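Local coordinates for aldehyde dehydrogenase 12 (Zea mays, PDB 6D97), which probably oxidises L-glutamate gamma-semialdehyde to glutamate with NAD+, the last step of proline catabolism in plants, at residues I62-L66 against R136-K140; S332-K338 against Q438-S444; P365-T371 against K403-M408; L421-F426 against E453-M458. All blocks are in the same frame, centred on the assembly; numbering follows the deposited sequence.

How the interactions relate
The four contacts form two touching pairs. Interactions 1 and 3 lie with centres 11 Å apart. P365 packs on P65 and P139, and L367 reaches the backbone oxygen of V137. Together they join strand 60-63 and helix 124-137 to the loops before helix 371-382 and strand 411-414. Interactions 2 and 4 lie 13 Å apart by centres. Interaction 2 pairs two strands of the seven-stranded mixed sheet, and interaction 4 packs against it through A454, C455 and M458 on F335. Along the chain interaction 1 closes first. Interaction 3 falls between the two strands of interaction 2, and interactions 2 and 4 alternate. Only interaction 3 holds an NAD-pocket residue, T368.

Interaction 1: residues I62-L66 against R136-K140; sequences IVDPL and RVSPK
P65 and R136 bring the two backbones together, with P65 CD 3.4 Å from R136 O. The nearest CA atoms, those of D64 and V137, are 7.0 Å apart. No backbone hydrogen bond joins the two segments. The chain leaves strand 60-63 at D64, while helix 124-137 gives way to loop at S138. An Asx turn shapes the first bend, for L66 N donates to D64 OD1 at 2.8 Å.

The other carboxylate oxygen makes the salt bridge. R136 NH2 donates to D64 OD2 at 2.8 Å, with an angle of 150° at the hydrogen. D64 lies at the edge of the guanidinium, near its plane, yet the nitrogen meets OD2 from above the carboxylate plane. The two planes are 38° apart. The R136 chain bends at chi2 (-60°) and again at chi3, which brings the guanidinium back to D64. R136 NH1 also bonds P34 O and V37 O. A water completes the link: it donates to D64 OD1 and R136 O and accepts from R136 NE. D64 is buried, and both its oxygens have partners. With an alanine here, R136 NH2 would probably lose its carboxylate and L66 N its turn acceptor.

Beside the ion pair, two proline rings meet at an angle. P65 CB lies 3.6 Å from P139 CG, an apolar contact.

The contact joins the edge strand of the four-stranded sheet to the end of helix 124-137. F71 of strand 70-74 touches both D64 and R136. V137 packs on I72 of that strand and on I229 and V230 of helix 229-240.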
# COMPACT_ATOMS: atom_id res chain seq x y z
N ILE A 62 5.03 -25.51 40.27
CA ILE A 62 6.17 -25.34 39.37
C ILE A 62 7.43 -25.29 40.23
O ILE A 62 7.45 -24.61 41.27
CB ILE A 62 6.03 -24.06 38.53
CG1 ILE A 62 4.72 -24.08 37.73
CG2 ILE A 62 7.24 -23.87 37.63
CD1 ILE A 62 4.58 -25.27 36.81
N VAL A 63 8.46 -26.00 39.82
CA VAL A 63 9.71 -26.00 40.57
C VAL A 63 10.65 -24.94 40.00
O VAL A 63 10.63 -24.63 38.80
CB VAL A 63 10.39 -27.39 40.60
CG1 VAL A 63 9.57 -28.36 41.43
CG2 VAL A 63 10.61 -27.91 39.19
N ASP A 64 11.46 -24.37 40.88
CA ASP A 64 12.49 -23.42 40.50
C ASP A 64 13.53 -24.14 39.63
O ASP A 64 14.14 -25.11 40.10
CB ASP A 64 13.14 -22.82 41.75
CG ASP A 64 14.14 -21.70 41.43
OD1 ASP A 64 14.79 -21.72 40.37
OD2 ASP A 64 14.29 -20.80 42.28
N PRO A 65 13.76 -23.70 38.39
CA PRO A 65 14.71 -24.41 37.53
C PRO A 65 16.13 -24.42 38.05
O PRO A 65 16.94 -25.21 37.55
CB PRO A 65 14.63 -23.65 36.20
CG PRO A 65 13.32 -22.91 36.26
CD PRO A 65 13.14 -22.56 37.71
N LEU A 66 16.47 -23.58 39.03
CA LEU A 66 17.83 -23.52 39.55
C LEU A 66 18.04 -24.40 40.78
O LEU A 66 19.20 -24.73 41.08
CB LEU A 66 18.22 -22.08 39.90
CG LEU A 66 18.53 -21.10 38.77
CD1 LEU A 66 18.97 -19.76 39.34
CD2 LEU A 66 19.61 -21.66 37.85
N ARG A 136 13.45 -15.85 36.52
CA ARG A 136 13.18 -16.87 37.52
C ARG A 136 12.47 -18.08 36.93
O ARG A 136 12.68 -19.20 37.40
CB ARG A 136 12.36 -16.29 38.68
CG ARG A 136 13.03 -15.20 39.51
CD ARG A 136 14.33 -15.66 40.17
NE ARG A 136 14.16 -16.90 40.92
CZ ARG A 136 13.73 -16.97 42.18
NH1 ARG A 136 13.41 -15.87 42.84
NH2 ARG A 136 13.61 -18.14 42.77
N VAL A 137 11.65 -17.89 35.91
CA VAL A 137 10.84 -18.97 35.37
C VAL A 137 11.41 -19.52 34.07
O VAL A 137 11.34 -20.72 33.82
CB VAL A 137 9.37 -18.52 35.19
CG1 VAL A 137 8.75 -18.27 36.54
CG2 VAL A 137 9.30 -17.26 34.34
N SER A 138 11.96 -18.66 33.22
CA SER A 138 12.61 -19.07 31.97
C SER A 138 14.05 -18.59 32.03
O SER A 138 14.39 -17.54 31.47
CB SER A 138 11.88 -18.51 30.75
OG SER A 138 12.49 -18.94 29.55
N PRO A 139 14.93 -19.36 32.68
CA PRO A 139 16.27 -18.85 33.02
C PRO A 139 17.07 -18.44 31.79
O PRO A 139 17.23 -19.21 30.83
CB PRO A 139 16.92 -20.04 33.74
CG PRO A 139 15.75 -20.79 34.31
CD PRO A 139 14.67 -20.68 33.28
N LYS A 140 17.57 -17.21 31.83
CA LYS A 140 18.39 -16.61 30.79
C LYS A 140 19.09 -15.43 31.43
O LYS A 140 18.75 -15.01 32.54
CB LYS A 140 17.54 -16.19 29.59
CG LYS A 140 16.48 -15.16 29.93
CD LYS A 140 15.66 -14.77 28.72
CE LYS A 140 14.63 -15.83 28.36
NZ LYS A 140 13.75 -15.41 27.24
O HOH W 1 14.86 -19.22 39.24

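Interaction 2: residues S332-K338 against Q438-S444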
# COMPACT_ATOMS: atom_id res chain seq x y z
N SER A 332 21.24 -23.81 14.86
CA SER A 332 21.34 -25.25 15.08
C SER A 332 22.32 -25.95 14.16
O SER A 332 22.77 -27.05 14.48
CB SER A 332 19.96 -25.91 14.92
OG SER A 332 19.09 -25.55 15.98
N VAL A 333 22.66 -25.35 13.02
CA VAL A 333 23.67 -25.91 12.13
C VAL A 333 24.44 -24.77 11.48
O VAL A 333 23.88 -23.70 11.21
CB VAL A 333 23.04 -26.86 11.09
CG1 VAL A 333 22.06 -26.12 10.22
CG2 VAL A 333 24.12 -27.53 10.24
N LEU A 334 25.73 -25.00 11.26
CA LEU A 334 26.63 -24.02 10.66
C LEU A 334 27.32 -24.66 9.46
O LEU A 334 28.09 -25.62 9.63
CB LEU A 334 27.65 -23.52 11.68
CG LEU A 334 28.64 -22.43 11.26
CD1 LEU A 334 27.90 -21.15 10.95
CD2 LEU A 334 29.67 -22.19 12.35
N PHE A 335 27.04 -24.15 8.26
CA PHE A 335 27.72 -24.58 7.04
C PHE A 335 28.91 -23.65 6.81
O PHE A 335 28.74 -22.51 6.36
CB PHE A 335 26.77 -24.56 5.84
CG PHE A 335 25.57 -25.45 5.99
CD1 PHE A 335 25.61 -26.78 5.60
CD2 PHE A 335 24.38 -24.95 6.49
CE1 PHE A 335 24.50 -27.60 5.72
CE2 PHE A 335 23.26 -25.76 6.62
CZ PHE A 335 23.33 -27.09 6.23
N MET A 336 30.11 -24.13 7.12
CA MET A 336 31.33 -23.33 6.99
C MET A 336 31.94 -23.52 5.61
O MET A 336 32.31 -24.64 5.24
CB MET A 336 32.35 -23.70 8.06
CG MET A 336 31.96 -23.38 9.49
SD MET A 336 33.33 -23.80 10.58
CE MET A 336 34.65 -22.91 9.77
N HIS A 337 32.07 -22.43 4.85
CA HIS A 337 32.86 -22.49 3.62
C HIS A 337 34.31 -22.79 3.97
O HIS A 337 34.84 -22.32 4.98
CB HIS A 337 32.77 -21.17 2.86
CG HIS A 337 33.28 -21.25 1.45
ND1 HIS A 337 34.62 -21.44 1.15
CD2 HIS A 337 32.64 -21.17 0.26
CE1 HIS A 337 34.77 -21.47 -0.16
NE2 HIS A 337 33.59 -21.32 -0.73
N LYS A 338 34.96 -23.60 3.12
CA LYS A 338 36.32 -24.07 3.42
C LYS A 338 37.28 -22.91 3.68
O LYS A 338 38.24 -23.06 4.45
CB LYS A 338 36.83 -24.94 2.27
CG LYS A 338 38.05 -25.78 2.60
CD LYS A 338 38.46 -26.63 1.41
CE LYS A 338 39.67 -27.51 1.74
NZ LYS A 338 40.86 -26.70 2.11
N GLN A 438 24.75 -27.38 18.68
CA GLN A 438 24.71 -27.11 17.25
C GLN A 438 25.59 -28.12 16.52
O GLN A 438 26.51 -28.70 17.10
CB GLN A 438 25.19 -25.69 16.92
CG GLN A 438 26.60 -25.38 17.39
CD GLN A 438 27.11 -24.07 16.85
OE1 GLN A 438 26.83 -23.70 15.71
NE2 GLN A 438 27.89 -23.38 17.64
N VAL A 439 25.31 -28.29 15.23
CA VAL A 439 26.14 -29.08 14.34
C VAL A 439 26.92 -28.13 13.44
O VAL A 439 26.36 -27.14 12.94
CB VAL A 439 25.31 -30.08 13.52
CG1 VAL A 439 26.19 -30.85 12.53
CG2 VAL A 439 24.58 -31.04 14.45
N VAL A 440 28.21 -28.39 13.27
CA VAL A 440 29.06 -27.63 12.37
C VAL A 440 29.50 -28.56 11.24
O VAL A 440 29.78 -29.75 11.46
CB VAL A 440 30.27 -27.03 13.10
CG1 VAL A 440 31.20 -26.32 12.14
CG2 VAL A 440 29.80 -26.09 14.20
N THR A 441 29.54 -28.02 10.02
CA THR A 441 30.04 -28.77 8.88
C THR A 441 30.78 -27.82 7.95
O THR A 441 30.76 -26.59 8.12
CB THR A 441 28.90 -29.48 8.14
OG1 THR A 441 29.46 -30.50 7.29
CG2 THR A 441 28.11 -28.51 7.29
N GLU A 442 31.45 -28.40 6.96
CA GLU A 442 32.27 -27.66 6.02
C GLU A 442 31.89 -28.01 4.60
O GLU A 442 31.58 -29.17 4.29
CB GLU A 442 33.76 -27.95 6.25
CG GLU A 442 34.68 -27.11 5.38
CD GLU A 442 36.11 -27.61 5.38
OE1 GLU A 442 36.90 -27.16 6.24
OE2 GLU A 442 36.44 -28.46 4.53
N TYR A 443 31.90 -27.01 3.73
CA TYR A 443 31.69 -27.20 2.30
C TYR A 443 32.74 -26.44 1.52
O TYR A 443 33.15 -25.34 1.91
CB TYR A 443 30.28 -26.76 1.87
CG TYR A 443 30.03 -25.27 1.81
CD1 TYR A 443 29.63 -24.56 2.94
CD2 TYR A 443 30.14 -24.57 0.60
CE1 TYR A 443 29.39 -23.20 2.88
CE2 TYR A 443 29.90 -23.22 0.54
CZ TYR A 443 29.52 -22.53 1.68
OH TYR A 443 29.28 -21.18 1.61
N SER A 444 33.20 -27.04 0.42
CA SER A 444 34.18 -26.42 -0.45
C SER A 444 33.47 -25.56 -1.49
O SER A 444 32.24 -25.53 -1.59
CB SER A 444 35.06 -27.47 -1.12
OG SER A 444 34.31 -28.27 -2.02
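M336 and V440 make the apolar centre on one face of the sheet, with M336 SD 3.6 Å from V440 CG1. L334 CB packs on V440 CG2 beside them. On the other face, the methyl CG2 of T441 meets F335 CD1 at 3.5 Å. T441 OG1 turns elsewhere, to V415 O.

Y443 and H337 follow toward the strand ends. The edge of the H337 ring points at the Y443 face, an offset edge-to-face pair with planes at 72°. H337 CA also lies over that face, 3.9 Å from the ring centroid, a CH-pi contact. With chi1 at 74°, Y443 CG falls between its backbone N and carbonyl carbon, which swings the ring over strand 332-337. Y443 OH bonds L302 O. A serine in its place would probably leave H337 without its aromatic partner and L302 O without this hydroxyl.

Six backbone hydrogen bonds run down the parallel pair, from V439 N to S332 O through K338 N to Y443 O. The segment axes are 13° apart. At the polar edge, K338 CG touches E442 OE2 at 3.7 Å, while K338 NZ stays 5.3 Å from that oxygen.

This regular parallel register belongs to the inner part of the seven-stranded mixed sheet of the aldehyde dehydrogenase fold, between strands 298-302 and 411-414. Helix 345-354 covers the M336 face, and helix 417-420 meets T441 and Y443.

Interaction 3: residues P365-T371 against K403-M408; sequences PVLTVTT and KIYGAM
G406 and V366 form the tight part. They make a single antiparallel bridge, a hydrogen-bonded pair: V366 N donates to G406 O at 2.8 Å, and G406 N to V366 O at 2.9 Å. A side chain on G406 would run into V369 O. T371 OG1 then accepts from A407 N at 2.9 Å, and T371 CG2 rests on M408 SD.

Y405 is sandwiched. The methyl CD2 of L367 stands over the ring centre, 3.6 Å from the centroid, a CH-pi contact. I404 CD1 covers the opposite face nearer the rim.

The looser side is at K403 and I404, both exposed. Here a water bridges the segments, accepting from T371 N and donating to K403 O and Y405 O. T370 CG2 lies 3.7 Å from I404 O. T370 OG1 caps A373 N at the start of helix 371-382.

T368, between L367 and V369, touches the bound NAD, so the bridge is likely to steady this part of the cofactor pocket. The contact joins the loop before helix 371-382 to the one before strand 411-414. M374 of that helix packs against V366, V369 and M408.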
# COMPACT_ATOMS: atom_id res chain seq x y z
N PRO A 365 19.74 -23.87 32.90
CA PRO A 365 18.78 -24.98 32.78
C PRO A 365 18.12 -25.01 31.40
O PRO A 365 17.88 -23.97 30.78
CB PRO A 365 17.75 -24.68 33.88
CG PRO A 365 18.45 -23.76 34.83
CD PRO A 365 19.39 -22.95 34.00
N VAL A 366 17.86 -26.23 30.94
CA VAL A 366 17.23 -26.48 29.64
C VAL A 366 15.89 -27.15 29.95
O VAL A 366 15.85 -28.33 30.31
CB VAL A 366 18.09 -27.35 28.73
CG1 VAL A 366 17.40 -27.56 27.41
CG2 VAL A 366 19.45 -26.69 28.53
N LEU A 367 14.80 -26.39 29.80
CA LEU A 367 13.55 -26.77 30.43
C LEU A 367 12.83 -27.91 29.71
O LEU A 367 11.92 -28.51 30.29
CB LEU A 367 12.62 -25.56 30.53
CG LEU A 367 13.10 -24.38 31.39
CD1 LEU A 367 11.92 -23.52 31.84
CD2 LEU A 367 13.90 -24.87 32.58
N THR A 368 13.20 -28.23 28.47
CA THR A 368 12.48 -29.26 27.72
C THR A 368 13.37 -30.36 27.16
O THR A 368 12.87 -31.23 26.44
CB THR A 368 11.66 -28.64 26.58
OG1 THR A 368 12.53 -27.93 25.69
CG2 THR A 368 10.61 -27.69 27.14
N VAL A 369 14.67 -30.36 27.46
CA VAL A 369 15.56 -31.45 27.06
C VAL A 369 16.45 -31.78 28.24
O VAL A 369 17.15 -30.91 28.77
CB VAL A 369 16.42 -31.11 25.83
CG1 VAL A 369 17.09 -32.37 25.27
CG2 VAL A 369 15.60 -30.42 24.75
N THR A 370 16.45 -33.05 28.66
CA THR A 370 17.29 -33.46 29.77
C THR A 370 18.75 -33.56 29.32
O THR A 370 19.07 -33.61 28.13
CB THR A 370 16.84 -34.80 30.33
OG1 THR A 370 17.04 -35.83 29.35
CG2 THR A 370 15.37 -34.75 30.71
N THR A 371 19.64 -33.60 30.32
CA THR A 371 21.06 -33.78 30.03
C THR A 371 21.32 -35.11 29.33
O THR A 371 22.10 -35.17 28.37
CB THR A 371 21.88 -33.70 31.32
OG1 THR A 371 21.57 -32.49 32.02
CG2 THR A 371 23.37 -33.72 31.00
N LYS A 403 16.70 -32.74 37.87
CA LYS A 403 17.08 -33.58 36.74
C LYS A 403 16.05 -33.56 35.61
O LYS A 403 16.37 -34.01 34.51
CB LYS A 403 17.32 -35.02 37.21
CG LYS A 403 18.54 -35.17 38.12
CD LYS A 403 19.83 -34.87 37.38
CE LYS A 403 20.36 -36.10 36.66
NZ LYS A 403 21.35 -35.75 35.60
N ILE A 404 14.84 -33.05 35.86
CA ILE A 404 13.88 -32.89 34.76
C ILE A 404 14.39 -31.90 33.73
O ILE A 404 13.95 -31.92 32.58
CB ILE A 404 12.49 -32.45 35.27
CG1 ILE A 404 12.61 -31.24 36.21
CG2 ILE A 404 11.74 -33.62 35.90
CD1 ILE A 404 11.31 -30.47 36.37
N TYR A 405 15.31 -31.02 34.12
CA TYR A 405 15.85 -30.00 33.23
C TYR A 405 17.30 -30.33 32.90
O TYR A 405 18.04 -30.83 33.75
CB TYR A 405 15.76 -28.61 33.88
CG TYR A 405 14.34 -28.19 34.19
CD1 TYR A 405 13.28 -28.59 33.38
CD2 TYR A 405 14.06 -27.39 35.29
CE1 TYR A 405 11.98 -28.21 33.66
CE2 TYR A 405 12.76 -27.01 35.58
CZ TYR A 405 11.73 -27.42 34.76
OH TYR A 405 10.44 -27.04 35.04
N GLY A 406 17.69 -30.04 31.66
CA GLY A 406 19.05 -30.28 31.26
C GLY A 406 20.01 -29.23 31.78
O GLY A 406 19.62 -28.11 32.12
N ALA A 407 21.28 -29.61 31.85
CA ALA A 407 22.34 -28.71 32.33
C ALA A 407 23.62 -29.11 31.60
O ALA A 407 24.41 -29.92 32.09
CB ALA A 407 22.50 -28.79 33.84
N MET A 408 23.82 -28.51 30.43
CA MET A 408 24.89 -28.88 29.52
C MET A 408 25.79 -27.69 29.23
O MET A 408 25.32 -26.55 29.14
CB MET A 408 24.33 -29.43 28.21
CG MET A 408 23.87 -30.87 28.27
SD MET A 408 25.25 -32.02 28.36
CE MET A 408 26.12 -31.63 26.84
O HOH W 2 18.74 -33.54 33.24

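Interaction 4: residues L421-F426 against E453-M458; sequences LKSGNF and EACERM
E453 opens the contact with L421, its OE2 lying 4.1 Å from L421 CD2. This oxygen also takes a bond from R457 NH1 at 3.1 Å, a salt bridge one turn along helix 448-457. E453 thus holds the guanidinium from its own helix.

A454 comes next. Its CB touches both L421 CD2, at 3.7 Å, and F426 CE1, at 4.0 Å. The A454 carbonyl oxygen lies at the edge of the F426 ring, 3.4 Å from CZ.

R457 carries most of the contact. R457 NH1 and R457 NH2 both donate to L421 O, end-on, at 2.7 and 3.0 Å. The NH1 bond runs in the carbonyl plane, on a lone pair, at 153° at the hydrogen. NH2 comes from above that plane. The flat guanidinium also lies on the face of the F426 ring, with centres 4.4 Å apart and planes at 21°, a stacked cation-pi pair. F426 has CG anti to its backbone N, chi1 -176°, which sends the ring across to helix 448-457. R457 CB also packs on F426 CZ.

M458 closes the segment. Its CG reaches F426 CZ, and its side chain continues to W299 and F297. The contact as a whole joins the turn between helices 417-420 and 425-429 to the end of helix 448-457.

One arginine therefore meets three kinds of partner: a carbonyl oxygen, a carboxylate and an aromatic face. The carbonyl and E453 would hold the guanidinium against rotation, so that it stays flat on the ring. Its charge is probably offset in part by E453.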
# COMPACT_ATOMS: atom_id res chain seq x y z
N LEU A 421 24.21 -35.54 4.25
CA LEU A 421 23.25 -35.68 3.17
C LEU A 421 22.70 -37.09 3.04
O LEU A 421 21.66 -37.29 2.41
CB LEU A 421 23.88 -35.25 1.85
CG LEU A 421 24.03 -33.74 1.73
CD1 LEU A 421 24.59 -33.36 0.38
CD2 LEU A 421 22.69 -33.06 1.96
N LYS A 422 23.37 -38.08 3.63
CA LYS A 422 22.91 -39.45 3.54
C LYS A 422 21.64 -39.65 4.34
O LYS A 422 21.39 -38.96 5.34
CB LYS A 422 24.01 -40.40 4.03
CG LYS A 422 25.25 -40.36 3.16
CD LYS A 422 26.38 -41.16 3.77
CE LYS A 422 27.29 -41.71 2.69
NZ LYS A 422 28.73 -41.50 2.97
N SER A 423 20.81 -40.59 3.89
CA SER A 423 19.57 -40.90 4.58
C SER A 423 19.88 -41.47 5.96
O SER A 423 20.94 -42.07 6.19
CB SER A 423 18.73 -41.88 3.77
OG SER A 423 17.35 -41.67 3.97
N GLY A 424 18.96 -41.26 6.89
CA GLY A 424 19.18 -41.67 8.27
C GLY A 424 20.01 -40.65 9.02
O GLY A 424 19.57 -40.11 10.04
N ASN A 425 21.22 -40.37 8.51
CA ASN A 425 22.06 -39.34 9.10
C ASN A 425 21.38 -37.97 9.02
O ASN A 425 21.46 -37.18 9.96
CB ASN A 425 23.42 -39.28 8.41
CG ASN A 425 24.26 -40.49 8.68
OD1 ASN A 425 24.00 -41.26 9.60
ND2 ASN A 425 25.30 -40.67 7.88
N PHE A 426 20.69 -37.69 7.91
CA PHE A 426 20.08 -36.38 7.74
C PHE A 426 19.03 -36.11 8.81
O PHE A 426 19.02 -35.05 9.44
CB PHE A 426 19.48 -36.25 6.34
CG PHE A 426 18.91 -34.89 6.07
CD1 PHE A 426 19.73 -33.86 5.64
CD2 PHE A 426 17.56 -34.63 6.28
CE1 PHE A 426 19.22 -32.60 5.41
CE2 PHE A 426 17.04 -33.37 6.04
CZ PHE A 426 17.88 -32.36 5.61
N GLU A 453 20.84 -28.26 -1.09
CA GLU A 453 20.02 -29.47 -1.03
C GLU A 453 19.65 -29.80 0.40
O GLU A 453 18.50 -30.15 0.69
CB GLU A 453 20.76 -30.65 -1.67
CG GLU A 453 20.02 -31.97 -1.52
CD GLU A 453 20.86 -33.18 -1.90
OE1 GLU A 453 21.78 -33.03 -2.74
OE2 GLU A 453 20.61 -34.27 -1.35
N ALA A 454 20.61 -29.69 1.33
CA ALA A 454 20.32 -29.97 2.73
C ALA A 454 19.28 -29.01 3.29
O ALA A 454 18.39 -29.41 4.05
CB ALA A 454 21.60 -29.92 3.56
N CYS A 455 19.36 -27.73 2.92
CA CYS A 455 18.39 -26.76 3.41
C CYS A 455 17.01 -27.02 2.83
O CYS A 455 16.00 -26.86 3.52
CB CYS A 455 18.85 -25.33 3.10
SG CYS A 455 20.36 -24.80 3.94
N GLU A 456 16.94 -27.43 1.56
CA GLU A 456 15.65 -27.72 0.94
C GLU A 456 15.02 -28.98 1.53
O GLU A 456 13.79 -29.09 1.58
CB GLU A 456 15.82 -27.84 -0.57
CG GLU A 456 14.60 -28.34 -1.33
CD GLU A 456 13.53 -27.27 -1.49
OE1 GLU A 456 13.75 -26.12 -1.06
OE2 GLU A 456 12.46 -27.60 -2.05
N ARG A 457 15.84 -29.93 1.98
CA ARG A 457 15.31 -31.17 2.54
C ARG A 457 14.80 -31.02 3.97
O ARG A 457 14.15 -31.94 4.47
CB ARG A 457 16.37 -32.27 2.47
CG ARG A 457 16.54 -32.88 1.09
CD ARG A 457 17.81 -33.71 0.97
NE ARG A 457 17.80 -34.89 1.83
CZ ARG A 457 18.84 -35.70 2.01
NH1 ARG A 457 19.99 -35.45 1.40
NH2 ARG A 457 18.73 -36.75 2.81
N MET A 458 15.08 -29.89 4.62
CA MET A 458 14.58 -29.67 5.97
C MET A 458 13.07 -29.45 5.95
O MET A 458 12.49 -29.02 4.95
CB MET A 458 15.28 -28.47 6.62
CG MET A 458 16.76 -28.69 6.89
SD MET A 458 17.65 -27.17 7.30
CE MET A 458 19.34 -27.76 7.22